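Local coordinates for protein alpha-galactosidase (Umbelopsis vinacea, PDB 3A5V) that hydrolyses the glycosidic bonds of terminal, non-reducing alpha-D-galactosyl residues in galactosides, as a tetrameric family 27 glycoside hydrolase, at residues 347-350 / 351-354. Sequence-based numbering, arbitrary orientation. Where two conformers were deposited one is given.
Sequences YNLP and NVDS
Asn348 and Asn351 close a type VIa beta turn built on the cis peptide between Leu349 and Pro350. Its bond runs from Asn351 N to Asn348 O at 2.9 Å, bent to 137° at the hydrogen. An inverse gamma turn centred on Asn351 overlaps its end, closed by a weak bond from Val352 N to Pro350 O. The Asn351 side chain lies beside the proline ring, pointing the same way: OD1 sits 4.0 Å from Pro350 CD and ND2 is equally far from Pro350 CG, while Asn351 CB rests 3.4 Å from Asn348 O. A glycine here would strip the amide from beside the ring and is likely to leave the two overlapping turns freer to flex. Val352 has CG1 anti to its backbone N (chi1 176°), which sends CG2 back across the turn to Leu349 CD2 and Asn348 CB, 3.9 Å from each. The loop runs from helix 341-344 to strand 358-362 in the C-terminal beta-sandwich domain. Leu349 and Val352 rest on Asp342 of that helix, the backbone of Asn351 bonds to Ser396 near the C-terminus, and Pro350 packs on Gly247 of a neighbouring subunit.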
ATOM      1  N   TYR A 347     -18.328   7.338  24.497  1.00 15.18           N
ATOM      2  CA  TYR A 347     -16.959   7.723  24.844  1.00 16.36           C
ATOM      3  C   TYR A 347     -16.860   8.232  26.285  1.00 17.73           C
ATOM      4  O   TYR A 347     -15.758   8.317  26.846  1.00 18.78           O
ATOM      5  CB  TYR A 347     -16.376   8.714  23.824  1.00 15.74           C
ATOM      6  CG  TYR A 347     -16.472   8.167  22.404  1.00 14.46           C
ATOM      7  CD1 TYR A 347     -15.884   6.936  22.067  1.00 11.37           C
ATOM      8  CD2 TYR A 347     -17.175   8.860  21.417  1.00 14.00           C
ATOM      9  CE1 TYR A 347     -16.007   6.411  20.778  1.00 11.88           C
ATOM     10  CE2 TYR A 347     -17.272   8.364  20.117  1.00 12.84           C
ATOM     11  CZ  TYR A 347     -16.699   7.134  19.816  1.00 13.38           C
ATOM     12  OH  TYR A 347     -16.813   6.647  18.544  1.00 14.24           O
ATOM     13  N   ASN A 348     -18.017   8.539  26.877  1.00 17.98           N
ATOM     14  CA  ASN A 348     -18.073   8.939  28.289  1.00 18.40           C
ATOM     15  C   ASN A 348     -18.266   7.794  29.274  1.00 18.11           C
ATOM     16  O   ASN A 348     -18.225   8.022  30.479  1.00 18.43           O
ATOM     17  CB  ASN A 348     -19.169   9.983  28.524  1.00 17.88           C
ATOM     18  CG  ASN A 348     -18.893  11.288  27.810  1.00 19.19           C
ATOM     19  OD1 ASN A 348     -19.460  11.556  26.745  1.00 18.14           O
ATOM     20  ND2 ASN A 348     -18.040  12.114  28.396  1.00 20.02           N
ATOM     21  N   LEU A 349     -18.507   6.577  28.788  1.00 17.78           N
ATOM     22  CA  LEU A 349     -18.739   5.450  29.703  1.00 17.83           C
ATOM     23  C   LEU A 349     -17.542   5.262  30.654  1.00 18.31           C
ATOM     24  O   LEU A 349     -16.387   5.424  30.231  1.00 18.16           O
ATOM     25  CB  LEU A 349     -19.030   4.161  28.923  1.00 17.37           C
ATOM     26  CG  LEU A 349     -20.379   4.134  28.208  1.00 16.63           C
ATOM     27  CD1 LEU A 349     -20.427   2.950  27.256  1.00 15.99           C
ATOM     28  CD2 LEU A 349     -21.556   4.092  29.219  1.00 17.67           C
ATOM     29  N   PRO A 350     -17.800   4.899  31.932  1.00 18.50           N
ATOM     30  CA  PRO A 350     -19.067   4.518  32.541  1.00 18.56           C
ATOM     31  C   PRO A 350     -19.895   5.697  33.095  1.00 18.83           C
ATOM     32  O   PRO A 350     -20.929   5.467  33.729  1.00 19.57           O
ATOM     33  CB  PRO A 350     -18.598   3.641  33.698  1.00 19.13           C
ATOM     34  CG  PRO A 350     -17.387   4.406  34.207  1.00 19.09           C
ATOM     35  CD  PRO A 350     -16.692   4.825  32.910  1.00 18.91           C
ATOM     36  N   ASN A 351     -19.441   6.929  32.858  1.00 18.33           N
ATOM     37  CA  ASN A 351     -20.036   8.137  33.451  1.00 18.71           C
ATOM     38  C   ASN A 351     -21.268   8.635  32.702  1.00 18.27           C
ATOM     39  O   ASN A 351     -21.315   9.769  32.240  1.00 18.90           O
ATOM     40  CB  ASN A 351     -18.973   9.228  33.575  1.00 18.49           C
ATOM     41  CG  ASN A 351     -17.706   8.711  34.248  1.00 21.85           C
ATOM     42  OD1 ASN A 351     -16.629   8.711  33.655  1.00 26.68           O
ATOM     43  ND2 ASN A 351     -17.851   8.200  35.460  1.00 22.99           N
ATOM     44  N   VAL A 352     -22.249   7.754  32.568  1.00 17.96           N
ATOM     45  CA  VAL A 352     -23.469   8.060  31.834  1.00 17.45           C
ATOM     46  C   VAL A 352     -24.623   7.565  32.672  1.00 17.72           C
ATOM     47  O   VAL A 352     -24.620   6.427  33.162  1.00 17.69           O
ATOM     48  CB  VAL A 352     -23.505   7.394  30.417  1.00 17.83           C
ATOM     49  CG1 VAL A 352     -24.871   7.663  29.713  1.00 16.35           C
ATOM     50  CG2 VAL A 352     -22.307   7.865  29.548  1.00 15.69           C
ATOM     51  N   ASP A 353     -25.596   8.440  32.863  1.00 17.95           N
ATOM     52  CA  ASP A 353     -26.824   8.071  33.534  1.00 18.73           C
ATOM     53  C   ASP A 353     -27.900   7.752  32.499  1.00 18.55           C
ATOM     54  O   ASP A 353     -28.503   8.669  31.901  1.00 18.29           O
ATOM     55  CB  ASP A 353     -27.258   9.211  34.463  1.00 19.24           C
ATOM     56  CG  ASP A 353     -28.588   8.945  35.124  1.00 21.18           C
ATOM     57  OD1 ASP A 353     -29.052   7.790  35.093  1.00 20.32           O
ATOM     58  OD2 ASP A 353     -29.168   9.914  35.660  1.00 25.43           O
ATOM     59  N   SER A 354     -28.156   6.456  32.297  1.00 18.64           N
ATOM     60  CA  SER A 354     -29.121   6.015  31.282  1.00 19.72           C
ATOM     61  C   SER A 354     -30.561   6.355  31.643  1.00 19.56           C
ATOM     62  O   SER A 354     -31.422   6.405  30.766  1.00 20.40           O
ATOM     63  CB  SER A 354     -28.980   4.518  30.955  1.00 19.58           C
ATOM     64  OG  SER A 354     -28.831   3.740  32.124  0.60 19.33           O
TER